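Local coordinates for D-galactonate dehydratase family member RspA (Pantoea ananatis, PDB 3T6C), which dehydrates D-gluconate to 2-dehydro-3-deoxy-D-gluconate at a low rate in vitro, using one magnesium ion per subunit, at residues L147-D152 with Q374-M379; A154-V159 with C176-Y181; G182-D187 with P213-D218. All coordinates share one frame; numbering follows the deposited sequence.

In the fold
From the N terminus the chain reaches the barrel of the enolase superfamily along strand 145-151. Contact 1 pairs this strand with 374-375 and closes a loop of more than 220 residues, so that early and late barrel strands lie side by side. Contacts 2 and 3 both fall within that loop and follow one another in series. Contact 2 sets the start of helix 156-168 against the chain leaving strand 173-176. Contact 3 then brings the next residues, 182-187, against 213-218, ahead of helix 219-237. T151 and D152 of contact 1 touch 176-181, and G179 touches G185. Contacts 1 and 2 both reach the bound D-gluconate.

Contact 1. Residues L147-D152 with Q374-M379; sequences LYVHTD and QEYTPM. With GCO (D-gluconic acid), chain D.
Y148 and E375 form the tight part of this contact. CA of E375 sits over one face of the Y148 ring, 3.7 Å from its centroid, in a CH-pi contact. The E375 chain is extended beyond CG and follows the ring outward. The carboxylate plane is turned only 18° from the plane of the Y148 ring. Two backbone bonds hold the parallel strands together: Y148 N gives to Q374 O, and Y376 N gives to Y148 O at 2.9 Å. On the other side of the sheet, L147 CD1 packs over a face of the Y376 ring, 4.0 Å from CG of Y376.

Beyond Y148 the backbones spread and the contact loosens. A water bridges them, giving to Y376 O and accepting from H150 N at 2.9 Å. The side chains still meet. H150 NE2 gives a 2.9 Å bond to OE2 of E375, which lies in the imidazole plane and uses its anti lone pair. T377 CG2 covers a face of the same ring at 4.2 Å from its centroid. OE1 of E375 is held by R319 and by S349 N. OE2 of E375 also lies 2.5 Å from O1A of the gluconate. The parallel neighbours 145-151 and 374-375 are typical of the enolase-superfamily barrel, with the acid-sugar site at the C-terminal ends of its strands.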
loop_
_atom_site.group_PDB
_atom_site.type_symbol
_atom_site.label_atom_id
_atom_site.label_comp_id
_atom_site.label_asym_id
_atom_site.label_seq_id
_atom_site.Cartn_x
_atom_site.Cartn_y
_atom_site.Cartn_z
ATOM N N LEU A 147 27.438 -11.076 -26.914
ATOM C CA LEU A 147 26.320 -11.585 -27.717
ATOM C C LEU A 147 25.694 -12.828 -27.098
ATOM O O LEU A 147 26.399 -13.672 -26.539
ATOM C CB LEU A 147 26.808 -11.911 -29.145
ATOM C CG LEU A 147 27.549 -10.767 -29.845
ATOM C CD1 LEU A 147 28.029 -11.320 -31.215
ATOM C CD2 LEU A 147 26.616 -9.594 -30.049
ATOM N N TYR A 148 24.364 -12.995 -27.230
ATOM C CA TYR A 148 23.818 -14.337 -27.117
ATOM C C TYR A 148 23.213 -14.791 -28.429
ATOM O O TYR A 148 22.780 -13.958 -29.237
ATOM C CB TYR A 148 22.774 -14.465 -25.998
ATOM C CG TYR A 148 21.348 -13.911 -26.263
ATOM C CD1 TYR A 148 20.366 -14.717 -26.891
ATOM C CD2 TYR A 148 20.982 -12.652 -25.827
ATOM C CE1 TYR A 148 19.064 -14.233 -27.098
ATOM C CE2 TYR A 148 19.661 -12.171 -25.967
ATOM C CZ TYR A 148 18.732 -12.943 -26.627
ATOM O OH TYR A 148 17.467 -12.419 -26.768
ATOM N N VAL A 149 23.221 -16.101 -28.637
ATOM C CA VAL A 149 22.797 -16.662 -29.884
ATOM C C VAL A 149 21.729 -17.716 -29.613
ATOM O O VAL A 149 21.539 -18.159 -28.480
ATOM C CB VAL A 149 23.965 -17.295 -30.648
ATOM C CG1 VAL A 149 24.870 -16.192 -31.241
ATOM C CG2 VAL A 149 24.739 -18.299 -29.770
ATOM N N HIS A 150 21.024 -18.091 -30.667
ATOM C CA HIS A 150 19.923 -19.080 -30.576
ATOM C C HIS A 150 20.380 -20.494 -30.888
ATOM O O HIS A 150 20.996 -20.737 -31.945
ATOM C CB HIS A 150 18.853 -18.733 -31.619
ATOM C CG HIS A 150 18.161 -17.413 -31.398
ATOM N ND1 HIS A 150 17.134 -16.986 -32.222
ATOM C CD2 HIS A 150 18.337 -16.433 -30.477
ATOM C CE1 HIS A 150 16.688 -15.817 -31.795
ATOM N NE2 HIS A 150 17.417 -15.445 -30.757
ATOM N N THR A 151 20.098 -21.410 -29.972
ATOM C CA THR A 151 20.170 -22.844 -30.247
ATOM C C THR A 151 18.791 -23.476 -30.092
ATOM O O THR A 151 17.937 -23.030 -29.268
ATOM C CB THR A 151 21.157 -23.625 -29.359
ATOM O OG1 THR A 151 20.720 -23.588 -28.018
ATOM C CG2 THR A 151 22.540 -23.088 -29.438
ATOM N N ASP A 152 18.560 -24.535 -30.877
ATOM C CA ASP A 152 17.262 -25.167 -30.855
ATOM C C ASP A 152 17.527 -26.621 -31.240
ATOM O O ASP A 152 18.679 -27.016 -31.557
ATOM C CB ASP A 152 16.400 -24.483 -31.895
ATOM C CG ASP A 152 14.929 -24.454 -31.538
ATOM O OD1 ASP A 152 14.343 -25.539 -31.280
ATOM O OD2 ASP A 152 14.350 -23.331 -31.533
ATOM N N GLN A 374 23.514 -8.570 -25.773
ATOM C CA GLN A 374 22.934 -8.274 -27.104
ATOM C C GLN A 374 22.614 -9.547 -27.882
ATOM O O GLN A 374 23.509 -10.266 -28.307
ATOM C CB GLN A 374 23.916 -7.424 -27.917
ATOM C CG GLN A 374 23.314 -6.889 -29.257
ATOM C CD GLN A 374 21.928 -6.271 -29.044
ATOM O OE1 GLN A 374 20.904 -6.904 -29.394
ATOM N NE2 GLN A 374 21.870 -5.095 -28.422
ATOM N N GLU A 375 21.323 -9.801 -28.084
ATOM C CA GLU A 375 20.863 -10.849 -28.982
ATOM C C GLU A 375 21.481 -10.674 -30.349
ATOM O O GLU A 375 21.580 -9.530 -30.822
ATOM C CB GLU A 375 19.357 -10.689 -29.127
ATOM C CG GLU A 375 18.701 -11.854 -29.866
ATOM C CD GLU A 375 17.195 -11.765 -29.842
ATOM O OE1 GLU A 375 16.632 -10.705 -29.576
ATOM O OE2 GLU A 375 16.531 -12.796 -30.102
ATOM N N TYR A 376 21.850 -11.784 -30.993
ATOM C CA TYR A 376 22.440 -11.671 -32.308
ATOM C C TYR A 376 22.009 -12.834 -33.175
ATOM O O TYR A 376 22.051 -13.987 -32.737
ATOM C CB TYR A 376 23.948 -11.711 -32.137
ATOM C CG TYR A 376 24.675 -11.677 -33.456
ATOM C CD1 TYR A 376 24.727 -10.509 -34.173
ATOM C CD2 TYR A 376 25.302 -12.815 -33.941
ATOM C CE1 TYR A 376 25.389 -10.463 -35.368
ATOM C CE2 TYR A 376 25.982 -12.778 -35.163
ATOM C CZ TYR A 376 25.997 -11.603 -35.836
ATOM O OH TYR A 376 26.655 -11.527 -37.044
ATOM N N THR A 377 21.615 -12.542 -34.417
ATOM C CA THR A 377 21.474 -13.637 -35.388
ATOM C C THR A 377 22.323 -13.278 -36.583
ATOM O O THR A 377 22.412 -12.113 -37.005
ATOM C CB THR A 377 20.006 -13.900 -35.819
ATOM O OG1 THR A 377 19.463 -12.694 -36.307
ATOM C CG2 THR A 377 19.142 -14.358 -34.678
ATOM N N PRO A 378 23.018 -14.269 -37.123
ATOM C CA PRO A 378 24.024 -13.939 -38.130
ATOM C C PRO A 378 23.438 -13.210 -39.355
ATOM O O PRO A 378 22.278 -13.416 -39.729
ATOM C CB PRO A 378 24.631 -15.299 -38.510
ATOM C CG PRO A 378 23.913 -16.338 -37.709
ATOM C CD PRO A 378 23.051 -15.669 -36.672
ATOM N N MET A 379 24.252 -12.301 -39.901
ATOM C CA MET A 379 23.884 -11.461 -41.036
ATOM C C MET A 379 24.577 -12.081 -42.211
ATOM O O MET A 379 25.826 -12.149 -42.225
ATOM C CB MET A 379 24.430 -10.034 -40.808
ATOM C CG MET A 379 23.398 -9.034 -40.284
ATOM S SD MET A 379 24.051 -7.521 -39.514
ATOM C CE MET A 379 24.882 -8.169 -38.100
HETATM C C1 GCO D . 13.182 -13.016 -29.988
HETATM C C2 GCO D . 11.779 -12.856 -30.436
HETATM C C3 GCO D . 11.549 -13.112 -31.913
HETATM C C4 GCO D . 10.165 -12.657 -32.328
HETATM C C5 GCO D . 10.210 -12.079 -33.721
HETATM C C6 GCO D . 8.865 -11.573 -34.212
HETATM O O1A GCO D . 14.162 -12.880 -30.779
HETATM O O1B GCO D . 13.398 -13.146 -28.738
HETATM O O2 GCO D . 10.929 -13.490 -29.517
HETATM O O3 GCO D . 11.735 -14.466 -32.102
HETATM O O4 GCO D . 9.308 -13.784 -32.284
HETATM O O5 GCO D . 11.116 -11.040 -33.731
HETATM O O6 GCO D . 8.893 -10.994 -35.501
HETATM O O HOH W 1 21.597 -16.743 -33.167
#

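Contact 2. Residues A154-V159 with C176-Y181; sequences ADEVEV and CQMGMY. With GCO (D-gluconic acid), chain D.
V159 and M178 carry the first shell of this contact. V159 CG2 lies 3.3 Å from Q177 O and 4.1 Å from CB of M178. Its other methyl, CG1, packs on CB of C176 at 3.9 Å. M178 reaches across to the start of the helix. Its CG is anti to the backbone N (chi1 -174°), and chi2 is also extended, which carries the sulfur out to the backbone. There SD lies 3.7 Å from E156 N and beside CG of E156. The two segments thus meet by packing.

The second shell fixes each side. D155 is the N-cap of the helix, and its OD1 accepts from E158 N at 2.9 Å, met nearly along the C-O direction. E158 OE1 in turn takes A154 N, with the donor above the carboxylate plane. On the other segment Q177 NE2 gives to M180 O at 3.1 Å, the acceptor lying in the amide plane, while OE1 of Q177 accepts from D246 N. Farther along, Y181, a proton donor/acceptor by similarity, has its OH 2.5 Å from O3 of the gluconate in a very short hydrogen bond. R175 also bonds this OH.

The contact joins helix 156-168 to the chain leaving strand 173-176. Helix 219-237 touches E156, C176 and M178, and strand 242-246 lies beside C176, Q177 and Y181.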
loop_
_atom_site.group_PDB
_atom_site.type_symbol
_atom_site.label_atom_id
_atom_site.label_comp_id
_atom_site.label_asym_id
_atom_site.label_seq_id
_atom_site.Cartn_x
_atom_site.Cartn_y
_atom_site.Cartn_z
ATOM N N ALA A 154 15.161 -30.697 -31.816
ATOM C CA ALA A 154 13.927 -31.412 -31.643
ATOM C C ALA A 154 13.844 -32.107 -30.268
ATOM O O ALA A 154 12.759 -32.420 -29.778
ATOM C CB ALA A 154 13.789 -32.428 -32.762
ATOM N N ASP A 155 15.001 -32.394 -29.662
ATOM C CA ASP A 155 15.042 -33.076 -28.373
ATOM C C ASP A 155 16.231 -32.553 -27.551
ATOM O O ASP A 155 17.006 -31.708 -28.053
ATOM C CB ASP A 155 15.035 -34.618 -28.526
ATOM C CG ASP A 155 16.245 -35.149 -29.215
ATOM O OD1 ASP A 155 17.293 -34.503 -29.207
ATOM O OD2 ASP A 155 16.171 -36.271 -29.769
ATOM N N GLU A 156 16.392 -33.030 -26.315
ATOM C CA GLU A 156 17.410 -32.462 -25.430
ATOM C C GLU A 156 18.819 -32.692 -25.971
ATOM O O GLU A 156 19.697 -31.847 -25.786
ATOM C CB GLU A 156 17.274 -33.070 -24.030
ATOM C CG GLU A 156 15.874 -32.862 -23.543
ATOM C CD GLU A 156 15.566 -33.594 -22.285
ATOM O OE1 GLU A 156 14.423 -33.395 -21.799
ATOM O OE2 GLU A 156 16.464 -34.349 -21.791
ATOM N N VAL A 157 19.034 -33.803 -26.652
ATOM C CA VAL A 157 20.377 -34.088 -27.198
ATOM C C VAL A 157 20.706 -33.167 -28.378
ATOM O O VAL A 157 21.809 -32.656 -28.486
ATOM C CB VAL A 157 20.511 -35.576 -27.584
ATOM C CG1 VAL A 157 21.836 -35.802 -28.333
ATOM C CG2 VAL A 157 20.495 -36.423 -26.315
ATOM N N GLU A 158 19.738 -32.905 -29.249
ATOM C CA GLU A 158 20.002 -31.991 -30.356
ATOM C C GLU A 158 20.280 -30.604 -29.807
ATOM O O GLU A 158 21.130 -29.897 -30.332
ATOM C CB GLU A 158 18.811 -31.930 -31.318
ATOM C CG GLU A 158 18.661 -33.230 -32.095
ATOM C CD GLU A 158 17.685 -33.092 -33.256
ATOM O OE1 GLU A 158 17.098 -31.998 -33.463
ATOM O OE2 GLU A 158 17.516 -34.100 -33.978
ATOM N N VAL A 159 19.515 -30.187 -28.793
ATOM C CA VAL A 159 19.753 -28.846 -28.211
ATOM C C VAL A 159 21.163 -28.801 -27.598
ATOM O O VAL A 159 21.942 -27.833 -27.794
ATOM C CB VAL A 159 18.676 -28.472 -27.160
ATOM C CG1 VAL A 159 18.969 -27.077 -26.545
ATOM C CG2 VAL A 159 17.324 -28.433 -27.821
ATOM N N CYS A 176 18.375 -21.380 -25.306
ATOM C CA CYS A 176 18.049 -22.803 -25.624
ATOM C C CYS A 176 16.549 -23.000 -25.645
ATOM O O CYS A 176 15.883 -22.759 -24.634
ATOM C CB CYS A 176 18.659 -23.759 -24.578
ATOM S SG CYS A 176 20.489 -23.615 -24.571
ATOM N N GLN A 177 16.022 -23.397 -26.818
ATOM C CA GLN A 177 14.625 -23.742 -27.008
ATOM C C GLN A 177 14.596 -25.181 -27.505
ATOM O O GLN A 177 15.598 -25.673 -28.082
ATOM C CB GLN A 177 14.004 -22.827 -28.079
ATOM C CG GLN A 177 14.192 -21.322 -27.890
ATOM C CD GLN A 177 13.464 -20.725 -26.690
ATOM O OE1 GLN A 177 14.096 -20.070 -25.856
ATOM N NE2 GLN A 177 12.138 -20.890 -26.639
ATOM N N MET A 178 13.462 -25.843 -27.352
ATOM C CA MET A 178 13.350 -27.162 -27.960
ATOM C C MET A 178 12.062 -27.087 -28.726
ATOM O O MET A 178 10.987 -27.138 -28.139
ATOM C CB MET A 178 13.321 -28.205 -26.830
ATOM C CG MET A 178 13.358 -29.634 -27.313
ATOM S SD MET A 178 13.534 -30.755 -25.863
ATOM C CE MET A 178 11.994 -30.449 -24.998
ATOM N N GLY A 179 12.160 -27.019 -30.058
ATOM C CA GLY A 179 10.979 -26.655 -30.868
ATOM C C GLY A 179 10.592 -25.171 -30.821
ATOM O O GLY A 179 9.391 -24.804 -30.847
ATOM N N MET A 180 11.593 -24.298 -30.761
ATOM C CA MET A 180 11.351 -22.836 -30.722
ATOM C C MET A 180 10.289 -22.410 -29.689
ATOM O O MET A 180 10.472 -22.695 -28.508
ATOM C CB MET A 180 11.104 -22.224 -32.103
ATOM C CG MET A 180 11.617 -20.755 -32.164
ATOM S SD MET A 180 11.284 -20.060 -33.784
ATOM C CE MET A 180 12.645 -20.726 -34.730
ATOM N N TYR A 181 9.193 -21.742 -30.101
ATOM C CA TYR A 181 8.211 -21.205 -29.106
ATOM C C TYR A 181 7.014 -22.154 -28.902
ATOM O O TYR A 181 6.404 -22.620 -29.883
ATOM C CB TYR A 181 7.752 -19.808 -29.545
ATOM C CG TYR A 181 8.924 -18.894 -29.869
ATOM C CD1 TYR A 181 9.984 -18.756 -28.965
ATOM C CD2 TYR A 181 8.971 -18.157 -31.053
ATOM C CE1 TYR A 181 11.033 -17.976 -29.223
ATOM C CE2 TYR A 181 10.077 -17.323 -31.330
ATOM C CZ TYR A 181 11.099 -17.243 -30.397
ATOM O OH TYR A 181 12.202 -16.415 -30.638
HETATM C C1 GCO D . 13.182 -13.016 -29.988
HETATM C C2 GCO D . 11.779 -12.856 -30.436
HETATM C C3 GCO D . 11.549 -13.112 -31.913
HETATM C C4 GCO D . 10.165 -12.657 -32.328
HETATM C C5 GCO D . 10.210 -12.079 -33.721
HETATM C C6 GCO D . 8.865 -11.573 -34.212
HETATM O O1A GCO D . 14.162 -12.880 -30.779
HETATM O O1B GCO D . 13.398 -13.146 -28.738
HETATM O O2 GCO D . 10.929 -13.490 -29.517
HETATM O O3 GCO D . 11.735 -14.466 -32.102
HETATM O O4 GCO D . 9.308 -13.784 -32.284
HETATM O O5 GCO D . 11.116 -11.040 -33.731
HETATM O O6 GCO D . 8.893 -10.994 -35.501
#

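Contact 3. Residues G182-D187 with P213-D218; sequences GGAGTD and PGIYFD. With EDO (1,2-ethanediol), chain G.
A184 meets I215 and F217 where a loop that follows strand 173-176 of the enolase-superfamily barrel meets the segment holding the short strand 215-216. Residues 182-187 belong to the chain between strand 173-176 and helix 189-192. Residues 213-218 run up to helix 219-237.

The apolar contacts gather round one methyl. CB of A184 points at the other segment and touches three successive residues of it. It lies 4.1 Å from CG2 of I215, 3.9 Å from the carbonyl O of Y216 and 4.0 Å from CB of F217. The I215 branch that meets it, CG2, is anti to the backbone N, while CG1 turns beside that N.

The second kind of packing sets a ring against bare backbone. CD2 of F217 comes within 4.0 Å of CA of G182. G182 has no side chain, and F217 packs directly on its backbone; the positive phi of G182 (71°) suits glycine. CG of F217 stands between its own N and carbonyl carbon (chi1 75°), a torsion that sets the ring so that CD2 reaches this CA. Beyond the contact, W438 meets the F217 ring edge-to-face and R250 makes a cation-pi contact with it.

Polar links run to neighbours of the pair. D218 is the N-cap of helix 219-237, its OD1 accepting from A221 N and forming a salt bridge with K205. Strand 215-216 bonds through I215 to M429 and R431.

A bound 1,2-ethanediol, probably from the crystallisation liquor, bridges the backbones. Its O2 accepts from D218 N at 3.0 Å, with an N-H...O angle of 165°. The same O2 gives a hydrogen bond of 2.7 Å to G182 O.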
loop_
_atom_site.group_PDB
_atom_site.type_symbol
_atom_site.label_atom_id
_atom_site.label_comp_id
_atom_site.label_asym_id
_atom_site.label_seq_id
_atom_site.Cartn_x
_atom_site.Cartn_y
_atom_site.Cartn_z
ATOM N N GLY A 182 6.710 -22.508 -27.657
ATOM C CA GLY A 182 5.616 -23.460 -27.398
ATOM C C GLY A 182 5.956 -24.898 -27.812
ATOM O O GLY A 182 5.114 -25.810 -27.717
ATOM N N GLY A 183 7.165 -25.101 -28.331
ATOM C CA GLY A 183 7.572 -26.417 -28.787
ATOM C C GLY A 183 7.115 -26.678 -30.220
ATOM O O GLY A 183 7.347 -27.763 -30.745
ATOM N N ALA A 184 6.448 -25.705 -30.847
ATOM C CA ALA A 184 5.808 -25.916 -32.176
ATOM C C ALA A 184 6.753 -25.830 -33.407
ATOM O O ALA A 184 6.356 -26.190 -34.536
ATOM C CB ALA A 184 4.564 -24.936 -32.361
ATOM N N GLY A 185 7.984 -25.357 -33.194
ATOM C CA GLY A 185 8.892 -25.063 -34.304
ATOM C C GLY A 185 8.250 -24.025 -35.230
ATOM O O GLY A 185 7.378 -23.273 -34.787
ATOM N N THR A 186 8.701 -23.929 -36.487
ATOM C CA THR A 186 7.970 -23.079 -37.447
ATOM C C THR A 186 8.126 -23.570 -38.870
ATOM O O THR A 186 9.207 -24.044 -39.253
ATOM C CB THR A 186 8.380 -21.563 -37.382
ATOM O OG1 THR A 186 7.410 -20.769 -38.083
ATOM C CG2 THR A 186 9.749 -21.329 -38.014
ATOM N N ASP A 187 7.035 -23.470 -39.627
ATOM C CA ASP A 187 7.063 -23.591 -41.091
ATOM C C ASP A 187 7.066 -22.241 -41.832
ATOM O O ASP A 187 7.021 -22.180 -43.086
ATOM C CB ASP A 187 5.878 -24.414 -41.578
ATOM C CG ASP A 187 6.110 -25.901 -41.437
ATOM O OD1 ASP A 187 7.261 -26.300 -41.138
ATOM O OD2 ASP A 187 5.138 -26.664 -41.641
ATOM N N PRO A 213 -8.151 -24.124 -38.592
ATOM C CA PRO A 213 -6.762 -24.061 -39.078
ATOM C C PRO A 213 -5.858 -23.276 -38.124
ATOM O O PRO A 213 -6.263 -22.275 -37.527
ATOM C CB PRO A 213 -6.904 -23.244 -40.365
ATOM C CG PRO A 213 -8.317 -23.545 -40.820
ATOM C CD PRO A 213 -9.115 -23.573 -39.553
ATOM N N GLY A 214 -4.608 -23.688 -38.001
ATOM C CA GLY A 214 -3.682 -22.950 -37.174
ATOM C C GLY A 214 -2.427 -23.742 -36.905
ATOM O O GLY A 214 -2.347 -24.907 -37.356
ATOM N N ILE A 215 -1.479 -23.146 -36.170
ATOM C CA ILE A 215 -0.281 -23.873 -35.794
ATOM C C ILE A 215 -0.511 -24.268 -34.336
ATOM O O ILE A 215 -0.485 -23.426 -33.432
ATOM C CB ILE A 215 0.992 -22.976 -35.880
ATOM C CG1 ILE A 215 1.066 -22.277 -37.255
ATOM C CG2 ILE A 215 2.200 -23.801 -35.554
ATOM C CD1 ILE A 215 0.977 -23.217 -38.449
ATOM N N TYR A 216 -0.795 -25.554 -34.118
ATOM C CA TYR A 216 -1.158 -26.066 -32.796
ATOM C C TYR A 216 0.048 -26.312 -31.913
ATOM O O TYR A 216 1.146 -26.751 -32.368
ATOM C CB TYR A 216 -2.029 -27.327 -32.961
ATOM C CG TYR A 216 -3.434 -26.953 -33.324
ATOM C CD1 TYR A 216 -3.744 -26.460 -34.590
ATOM C CD2 TYR A 216 -4.432 -27.027 -32.375
ATOM C CE1 TYR A 216 -5.055 -26.078 -34.894
ATOM C CE2 TYR A 216 -5.728 -26.631 -32.648
ATOM C CZ TYR A 216 -6.027 -26.170 -33.907
ATOM O OH TYR A 216 -7.306 -25.770 -34.174
ATOM N N PHE A 217 -0.142 -25.996 -30.631
ATOM C CA PHE A 217 0.908 -26.249 -29.628
ATOM C C PHE A 217 0.230 -26.584 -28.336
ATOM O O PHE A 217 -0.976 -26.356 -28.220
ATOM C CB PHE A 217 1.828 -25.044 -29.481
ATOM C CG PHE A 217 1.200 -23.902 -28.709
ATOM C CD1 PHE A 217 0.183 -23.133 -29.280
ATOM C CD2 PHE A 217 1.644 -23.613 -27.427
ATOM C CE1 PHE A 217 -0.414 -22.062 -28.554
ATOM C CE2 PHE A 217 1.089 -22.548 -26.699
ATOM C CZ PHE A 217 0.061 -21.760 -27.254
ATOM N N ASP A 218 0.962 -27.176 -27.376
ATOM C CA ASP A 218 0.368 -27.578 -26.116
ATOM C C ASP A 218 1.129 -26.834 -25.021
ATOM O O ASP A 218 2.256 -27.237 -24.673
ATOM C CB ASP A 218 0.445 -29.098 -25.951
ATOM C CG ASP A 218 -0.270 -29.582 -24.684
ATOM O OD1 ASP A 218 -0.209 -28.917 -23.651
ATOM O OD2 ASP A 218 -1.000 -30.566 -24.720
HETATM C C1 EDO G . 4.003 -28.890 -30.403
HETATM O O1 EDO G . 4.546 -30.036 -31.067
HETATM C C2 EDO G . 3.729 -29.260 -28.939
HETATM O O2 EDO G . 3.695 -28.063 -28.127
#